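Probable enoyl-CoA hydratase/isomerase (Pseudomonas aeruginosa PAO1, PDB 5WYD) is a crotonase-family protein that probably acts as an enoyl-CoA hydratase or isomerase, with an implied role in making the diffusible signal factor. Local coordinates at residues K23-N33 and D60-Q69; A104-S112 and I219-R230. The protein carries 1 engineered substitution. All coordinates share one frame; numbering follows the deposited sequence.

Overall arrangement
From the N terminus, strand 19-24 turns back into strand 27-32, and the chain then passes through helix 42-57 before strand 63-68 pairs beside 27-32; interaction 1 closes this beta-alpha-beta loop. Only afterwards does interaction 2 open, at the end of helix 88-106 and the start of strand 111-116, and it closes a loop of about a hundred residues when helix 216-226 and the turn into 228-231 come back. The two follow in series, neither nesting nor crossing, with centres about 17 Å apart. They meet in the sheet, where strands 63-68 and 111-116 are neighbours: Leu-64 N lies 2.7 Å from Val-111 O, probably a hydrogen bond, and Leu-64 packs on Phe-108.

Interaction 1 of 2, residues K23-N33 and D60-Q69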
# COMPACT_ATOMS: atom_id res chain seq x y z
N LYS A 23 -3.66 -35.72 20.09
CA LYS A 23 -4.93 -34.99 20.09
C LYS A 23 -5.59 -35.04 21.46
O LYS A 23 -5.88 -36.12 21.98
CB LYS A 23 -5.87 -35.53 19.01
CG LYS A 23 -7.23 -34.86 19.04
CD LYS A 23 -8.11 -35.44 17.98
CE LYS A 23 -9.48 -34.76 17.93
NZ LYS A 23 -10.35 -34.82 19.16
N HIS A 24 -5.82 -33.87 22.04
CA HIS A 24 -6.58 -33.76 23.28
C HIS A 24 -7.80 -32.91 22.96
O HIS A 24 -7.67 -31.72 22.66
CB HIS A 24 -5.74 -33.14 24.40
CG HIS A 24 -4.40 -33.79 24.59
ND1 HIS A 24 -4.22 -34.93 25.34
CD2 HIS A 24 -3.17 -33.43 24.15
CE1 HIS A 24 -2.94 -35.26 25.34
NE2 HIS A 24 -2.28 -34.36 24.63
N GLY A 25 -8.99 -33.51 23.10
CA GLY A 25 -10.20 -32.77 22.78
C GLY A 25 -10.13 -32.26 21.35
O GLY A 25 -9.91 -33.02 20.41
N HIS A 26 -10.37 -30.96 21.18
CA HIS A 26 -10.26 -30.29 19.90
C HIS A 26 -8.90 -29.65 19.70
O HIS A 26 -8.71 -28.92 18.74
CB HIS A 26 -11.36 -29.25 19.73
CG HIS A 26 -12.73 -29.84 19.64
ND1 HIS A 26 -13.65 -29.75 20.66
CD2 HIS A 26 -13.37 -30.45 18.62
CE1 HIS A 26 -14.78 -30.33 20.29
NE2 HIS A 26 -14.64 -30.76 19.05
N THR A 27 -7.96 -29.88 20.59
CA THR A 27 -6.65 -29.28 20.49
C THR A 27 -5.67 -30.35 20.01
O THR A 27 -5.69 -31.48 20.51
CB THR A 27 -6.24 -28.70 21.85
OG1 THR A 27 -7.20 -27.72 22.22
CG2 THR A 27 -4.86 -28.04 21.81
N ALA A 28 -4.88 -30.01 19.01
CA ALA A 28 -3.88 -30.92 18.47
C ALA A 28 -2.49 -30.52 18.95
O ALA A 28 -2.07 -29.38 18.73
CB ALA A 28 -3.92 -30.94 16.94
N LEU A 29 -1.79 -31.46 19.57
CA LEU A 29 -0.46 -31.23 20.13
C LEU A 29 0.61 -31.76 19.21
O LEU A 29 0.66 -32.97 18.93
CB LEU A 29 -0.32 -31.88 21.50
CG LEU A 29 1.13 -31.89 22.00
CD1 LEU A 29 1.73 -30.50 22.13
CD2 LEU A 29 1.21 -32.66 23.31
N ILE A 30 1.50 -30.87 18.80
CA ILE A 30 2.62 -31.18 17.93
C ILE A 30 3.90 -30.92 18.68
O ILE A 30 4.12 -29.80 19.16
CB ILE A 30 2.60 -30.31 16.67
CG1 ILE A 30 1.20 -30.36 16.07
CG2 ILE A 30 3.68 -30.77 15.75
CD1 ILE A 30 1.04 -29.46 14.88
N THR A 31 4.78 -31.91 18.74
CA THR A 31 6.03 -31.73 19.43
C THR A 31 7.17 -31.98 18.45
O THR A 31 7.13 -32.95 17.69
CB THR A 31 6.13 -32.68 20.62
OG1 THR A 31 5.07 -32.37 21.54
CG2 THR A 31 7.44 -32.45 21.35
N ILE A 32 8.10 -31.02 18.38
CA ILE A 32 9.33 -31.22 17.64
C ILE A 32 10.20 -32.15 18.45
O ILE A 32 10.50 -31.87 19.62
CB ILE A 32 10.09 -29.91 17.46
CG1 ILE A 32 9.15 -28.79 17.10
CG2 ILE A 32 11.17 -30.09 16.40
CD1 ILE A 32 9.88 -27.49 17.08
N ASN A 33 10.70 -33.20 17.82
CA ASN A 33 11.51 -34.17 18.51
C ASN A 33 12.73 -34.46 17.65
O ASN A 33 12.84 -35.53 17.06
CB ASN A 33 10.69 -35.42 18.80
CG ASN A 33 11.37 -36.37 19.71
OD1 ASN A 33 12.51 -36.16 20.12
ND2 ASN A 33 10.66 -37.43 20.05
N ASP A 60 -12.48 -31.00 13.65
CA ASP A 60 -12.43 -31.44 15.03
C ASP A 60 -11.35 -30.74 15.82
O ASP A 60 -11.12 -31.07 16.98
CB ASP A 60 -12.19 -32.94 15.09
CG ASP A 60 -12.52 -33.53 16.43
OD1 ASP A 60 -13.25 -32.85 17.19
OD2 ASP A 60 -12.08 -34.65 16.72
N ILE A 61 -10.55 -29.92 15.17
CA ILE A 61 -9.47 -29.24 15.86
C ILE A 61 -9.71 -27.74 15.86
O ILE A 61 -9.83 -27.12 14.80
CB ILE A 61 -8.12 -29.57 15.23
CG1 ILE A 61 -7.90 -31.04 15.45
CG2 ILE A 61 -7.09 -28.70 15.90
CD1 ILE A 61 -7.95 -31.41 16.93
N TYR A 62 -9.77 -27.17 17.05
CA TYR A 62 -9.94 -25.74 17.16
C TYR A 62 -8.71 -25.02 17.66
O TYR A 62 -8.63 -23.80 17.52
CB TYR A 62 -11.12 -25.40 18.08
CG TYR A 62 -12.36 -26.19 17.78
CD1 TYR A 62 -12.77 -26.41 16.48
CD2 TYR A 62 -13.18 -26.63 18.80
CE1 TYR A 62 -13.92 -27.11 16.20
CE2 TYR A 62 -14.35 -27.32 18.53
CZ TYR A 62 -14.71 -27.56 17.22
OH TYR A 62 -15.87 -28.25 16.92
N ALA A 63 -7.75 -25.74 18.23
CA ALA A 63 -6.55 -25.10 18.75
C ALA A 63 -5.32 -25.92 18.40
O ALA A 63 -5.43 -27.10 18.07
CB ALA A 63 -6.62 -24.88 20.27
N LEU A 64 -4.17 -25.26 18.39
CA LEU A 64 -2.87 -25.88 18.14
C LEU A 64 -1.85 -25.44 19.17
O LEU A 64 -1.83 -24.27 19.58
CB LEU A 64 -2.39 -25.55 16.73
CG LEU A 64 -1.09 -26.08 16.13
CD1 LEU A 64 -1.18 -25.84 14.64
CD2 LEU A 64 0.15 -25.39 16.66
N VAL A 65 -1.01 -26.38 19.62
CA VAL A 65 0.08 -26.12 20.55
C VAL A 65 1.34 -26.75 19.99
O VAL A 65 1.27 -27.83 19.38
CB VAL A 65 -0.24 -26.65 21.97
CG1 VAL A 65 0.95 -26.45 22.92
CG2 VAL A 65 -1.50 -25.96 22.52
N VAL A 66 2.45 -26.03 20.06
CA VAL A 66 3.77 -26.53 19.68
C VAL A 66 4.75 -26.29 20.82
O VAL A 66 4.87 -25.16 21.31
CB VAL A 66 4.28 -25.89 18.38
CG1 VAL A 66 3.38 -26.26 17.25
CG2 VAL A 66 4.32 -24.39 18.52
N THR A 67 5.50 -27.33 21.19
CA THR A 67 6.48 -27.23 22.27
C THR A 67 7.72 -28.01 21.86
O THR A 67 7.66 -28.89 20.99
CB THR A 67 5.92 -27.75 23.61
OG1 THR A 67 6.78 -27.38 24.69
CG2 THR A 67 5.83 -29.26 23.58
N GLY A 68 8.85 -27.67 22.47
CA GLY A 68 10.08 -28.36 22.17
C GLY A 68 10.31 -29.56 23.07
O GLY A 68 10.18 -29.49 24.29
N GLN A 69 10.66 -30.68 22.44
CA GLN A 69 10.96 -31.89 23.18
C GLN A 69 12.04 -31.63 24.22
O GLN A 69 13.03 -30.94 23.96
CB GLN A 69 11.36 -33.00 22.22
CG GLN A 69 11.64 -34.31 22.85
CD GLN A 69 13.12 -34.53 23.02
OE1 GLN A 69 13.95 -33.91 22.34
NE2 GLN A 69 13.48 -35.41 23.94
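The imidazole of His-26 stacks on the phenol ring of Tyr-62 in an offset arrangement, centroids 4.0 Å apart and planes 22° from parallel. CE2 of Tyr-62 sits over the centre of the imidazole. In His-26, CG stands opposite the carbonyl carbon (chi1 -67°), and the imidazole comes to lie against the Tyr-62 ring. Between their backbones, Tyr-62 N donates a hydrogen bond to His-26 O at 2.7 Å, while Ala-63 N reaches that oxygen more weakly. The carboxylate of Asp-60 stands nearly perpendicular to the imidazole; its salt bridge to Lys-23 is less certain, because the ends of both side chains are crowded in the model. CD1 of Ile-61 lies 3.2 Å from His-26 O, and its CG2 meets CB of Ala-28.

Strands 27-32 and 63-68 run parallel, 18° apart, as the two strands of a beta-alpha-beta unit whose connection is helix 42-57, part of the crotonase core. Ala-28 N to Ala-63 O and Ile-30 N to Val-65 O, each 3.1 Å, are firm hydrogen bonds of the ladder; those donated by Val-65, Thr-67 and Ile-32 are weak. Ala-28, Ile-30, Leu-64 and Val-66 share one face: CD1 of Ile-30 approaches CG of Leu-64 at 4.2 Å, and both side chains rest on Leu-55 of helix 42-57. The other face carries Thr-27, Leu-29, Ala-63 and Val-65, where CG2 of Thr-27 meets CG2 of Val-65 at 4.0 Å and Ala-208 of helix 200-211 packs on both. Thr-31 and Thr-67 stand together on it, OG1 of Thr-31 lying 3.8 Å from the methyl CG2 of Thr-67, whose own hydroxyl is hydrogen-bonded to Ala-115 O in the next strand. Gln-69 N closes the ladder on Ile-32 O at 3.1 Å.

Interaction 2 of 2, residues A104-S112 and I219-R230; sequences ALRDFRGVS and IRTIKPLIQGAR
Arg-109 lays its guanidinium flat on that of Arg-220, centres 3.6 Å apart and planes 25° from parallel, with NH1 of Arg-220 over the centre of the Arg-109 group. The two side chains run together, CD of Arg-109 on CD of Arg-220 at 3.5 Å. The salt bridge from Arg-109 NH2 to Asp-59 probably helps such a pair of like charges lie close. Lys-223 reaches across with its side chain extended as far as CE; a bend at the last torsion (chi4 -66°) then turns NZ onto Arg-106 O, to which it donates a hydrogen bond, modelled very short at 2.5 Å. On the way its CE passes 3.0 Å from Phe-108 O. Gln-227 NE2 adds a weak bond to the same Arg-106 carbonyl, so two side chains converge on the oxygen where helix 88-106 ends. Arg-230 and Arg-106 run antiparallel alongside one another, NH1 of Arg-230 against CD of Arg-106 at 3.1 Å. A second subunit supplies Lys-171, which donates to OE1 of Gln-227, and Glu-167, in a salt bridge with NH2 of Arg-230. Helix 216-226 and the following turn thus lie across the link from helix 88-106 to strand 111-116, flanked by helix 238-249, while Arg-106 and Arg-230 also pack on Asn-235 of a third subunit.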
# COMPACT_ATOMS: atom_id res chain seq x y z
N ALA A 104 2.64 -21.36 6.70
CA ALA A 104 1.51 -22.27 6.88
C ALA A 104 1.05 -22.27 8.34
O ALA A 104 -0.15 -22.24 8.61
CB ALA A 104 1.89 -23.68 6.43
N LEU A 105 2.00 -22.29 9.28
CA LEU A 105 1.64 -22.27 10.69
C LEU A 105 0.92 -20.98 11.02
O LEU A 105 -0.16 -20.99 11.64
CB LEU A 105 2.91 -22.40 11.53
CG LEU A 105 2.82 -22.12 13.04
CD1 LEU A 105 1.83 -23.08 13.68
CD2 LEU A 105 4.19 -22.08 13.76
N ARG A 106 1.45 -19.86 10.52
CA ARG A 106 0.85 -18.56 10.72
C ARG A 106 -0.55 -18.52 10.14
O ARG A 106 -1.40 -17.75 10.60
CB ARG A 106 1.73 -17.52 10.06
CG ARG A 106 1.10 -16.17 9.95
CD ARG A 106 2.01 -15.22 9.20
NE ARG A 106 2.26 -15.61 7.82
CZ ARG A 106 1.60 -15.11 6.79
NH1 ARG A 106 0.65 -14.22 7.00
NH2 ARG A 106 1.89 -15.50 5.56
N ASP A 107 -0.79 -19.28 9.09
CA ASP A 107 -2.09 -19.31 8.46
C ASP A 107 -3.00 -20.42 9.00
O ASP A 107 -4.05 -20.67 8.41
CB ASP A 107 -1.92 -19.45 6.96
CG ASP A 107 -1.35 -18.22 6.34
OD1 ASP A 107 -1.25 -17.19 7.03
OD2 ASP A 107 -0.98 -18.28 5.15
N PHE A 108 -2.62 -21.11 10.08
CA PHE A 108 -3.51 -22.13 10.61
C PHE A 108 -4.83 -21.47 10.98
O PHE A 108 -4.84 -20.42 11.63
CB PHE A 108 -2.86 -22.82 11.81
CG PHE A 108 -3.81 -23.70 12.58
CD1 PHE A 108 -4.63 -24.57 11.91
CD2 PHE A 108 -3.85 -23.69 13.95
CE1 PHE A 108 -5.51 -25.39 12.60
CE2 PHE A 108 -4.73 -24.50 14.64
CZ PHE A 108 -5.55 -25.34 13.97
N ARG A 109 -5.95 -22.06 10.54
CA ARG A 109 -7.24 -21.42 10.79
C ARG A 109 -7.54 -21.31 12.28
O ARG A 109 -8.12 -20.32 12.73
CB ARG A 109 -8.36 -22.16 10.08
CG ARG A 109 -8.51 -23.63 10.39
CD ARG A 109 -9.71 -24.16 9.66
NE ARG A 109 -9.99 -25.53 10.06
CZ ARG A 109 -11.08 -26.21 9.72
NH1 ARG A 109 -12.02 -25.64 8.97
NH2 ARG A 109 -11.23 -27.45 10.15
N GLY A 110 -7.22 -22.35 13.03
CA GLY A 110 -7.36 -22.32 14.47
C GLY A 110 -6.22 -21.56 15.12
O GLY A 110 -5.26 -21.17 14.47
N VAL A 111 -6.41 -21.25 16.40
CA VAL A 111 -5.38 -20.56 17.16
C VAL A 111 -4.19 -21.49 17.41
O VAL A 111 -4.34 -22.67 17.71
CB VAL A 111 -5.95 -20.02 18.47
CG1 VAL A 111 -6.44 -21.15 19.30
CG2 VAL A 111 -4.88 -19.26 19.23
N SER A 112 -3.00 -20.94 17.28
CA SER A 112 -1.76 -21.65 17.52
C SER A 112 -1.12 -21.02 18.75
O SER A 112 -1.04 -19.80 18.86
CB SER A 112 -0.84 -21.59 16.29
OG SER A 112 -0.53 -20.26 15.89
N ILE A 219 -14.09 -18.17 14.82
CA ILE A 219 -12.66 -18.07 15.06
C ILE A 219 -11.89 -18.08 13.74
O ILE A 219 -11.04 -17.22 13.51
CB ILE A 219 -12.20 -19.21 15.98
CG1 ILE A 219 -12.87 -19.13 17.37
CG2 ILE A 219 -10.65 -19.24 16.03
CD1 ILE A 219 -12.55 -17.89 18.19
N ARG A 220 -12.25 -18.99 12.83
CA ARG A 220 -11.49 -19.12 11.58
C ARG A 220 -11.57 -17.85 10.74
O ARG A 220 -10.58 -17.46 10.12
CB ARG A 220 -11.99 -20.31 10.75
CG ARG A 220 -12.38 -21.49 11.55
CD ARG A 220 -12.71 -22.59 10.59
NE ARG A 220 -13.69 -23.51 11.11
CZ ARG A 220 -13.42 -24.57 11.84
NH1 ARG A 220 -12.16 -24.87 12.17
NH2 ARG A 220 -14.43 -25.34 12.25
N THR A 221 -12.76 -17.28 10.63
CA THR A 221 -12.93 -16.03 9.89
C THR A 221 -12.27 -14.84 10.59
O THR A 221 -11.68 -13.98 9.93
CB THR A 221 -14.41 -15.77 9.69
OG1 THR A 221 -14.98 -15.28 10.91
CG2 THR A 221 -15.12 -17.06 9.25
N ILE A 222 -12.41 -14.76 11.92
CA ILE A 222 -11.88 -13.60 12.63
C ILE A 222 -10.36 -13.54 12.55
O ILE A 222 -9.78 -12.47 12.33
CB ILE A 222 -12.35 -13.64 14.09
CG1 ILE A 222 -13.86 -13.74 14.16
CG2 ILE A 222 -11.86 -12.37 14.76
CD1 ILE A 222 -14.39 -13.78 15.57
N LYS A 223 -9.69 -14.69 12.66
CA LYS A 223 -8.24 -14.67 12.76
C LYS A 223 -7.56 -13.94 11.60
O LYS A 223 -6.64 -13.15 11.86
CB LYS A 223 -7.71 -16.10 12.83
CG LYS A 223 -6.19 -16.21 12.96
CD LYS A 223 -5.78 -17.67 12.95
CE LYS A 223 -4.29 -17.88 13.19
NZ LYS A 223 -3.42 -17.37 12.10
N PRO A 224 -7.98 -14.12 10.35
CA PRO A 224 -7.35 -13.35 9.28
C PRO A 224 -7.48 -11.86 9.48
O PRO A 224 -6.53 -11.12 9.19
CB PRO A 224 -8.10 -13.84 8.03
CG PRO A 224 -8.47 -15.23 8.36
CD PRO A 224 -8.74 -15.26 9.82
N LEU A 225 -8.61 -11.39 10.02
CA LEU A 225 -8.80 -9.95 10.18
C LEU A 225 -7.73 -9.35 11.08
O LEU A 225 -7.11 -8.34 10.72
CB LEU A 225 -10.16 -9.69 10.78
CG LEU A 225 -11.29 -10.03 9.84
CD1 LEU A 225 -12.66 -9.69 10.45
CD2 LEU A 225 -11.06 -9.30 8.51
N ILE A 226 -7.45 -10.01 12.20
CA ILE A 226 -6.42 -9.49 13.09
C ILE A 226 -5.12 -9.39 12.34
O ILE A 226 -4.41 -8.39 12.44
CB ILE A 226 -6.28 -10.39 14.32
CG1 ILE A 226 -7.62 -10.47 15.06
CG2 ILE A 226 -5.11 -9.90 15.19
CD1 ILE A 226 -7.62 -11.36 16.26
N GLN A 227 -4.85 -10.36 11.48
CA GLN A 227 -3.60 -10.38 10.75
C GLN A 227 -3.69 -9.62 9.44
O GLN A 227 -2.74 -9.66 8.65
CB GLN A 227 -3.18 -11.82 10.48
CG GLN A 227 -2.99 -12.60 11.72
CD GLN A 227 -2.48 -14.00 11.47
OE1 GLN A 227 -1.77 -14.56 12.30
NE2 GLN A 227 -2.78 -14.55 10.31
N GLY A 228 -4.79 -8.92 9.20
CA GLY A 228 -4.92 -8.17 7.97
C GLY A 228 -3.90 -7.05 7.84
O GLY A 228 -3.45 -6.75 6.73
N ALA A 229 -3.52 -6.44 8.96
CA ALA A 229 -2.59 -5.32 8.92
C ALA A 229 -1.28 -5.72 8.27
O ALA A 229 -0.61 -4.87 7.68
CB ALA A 229 -2.34 -4.77 10.32
N ARG A 230 -0.87 -6.97 8.43
CA ARG A 230 0.38 -7.38 7.79
C ARG A 230 0.29 -7.26 6.28
O ARG A 230 1.27 -6.92 5.61
CB ARG A 230 0.77 -8.81 8.15
CG ARG A 230 0.67 -9.14 9.58
CD ARG A 230 1.16 -10.53 9.83
NE ARG A 230 1.04 -10.85 11.24
CZ ARG A 230 1.53 -11.94 11.80
NH1 ARG A 230 2.19 -12.82 11.08
NH2 ARG A 230 1.35 -12.16 13.10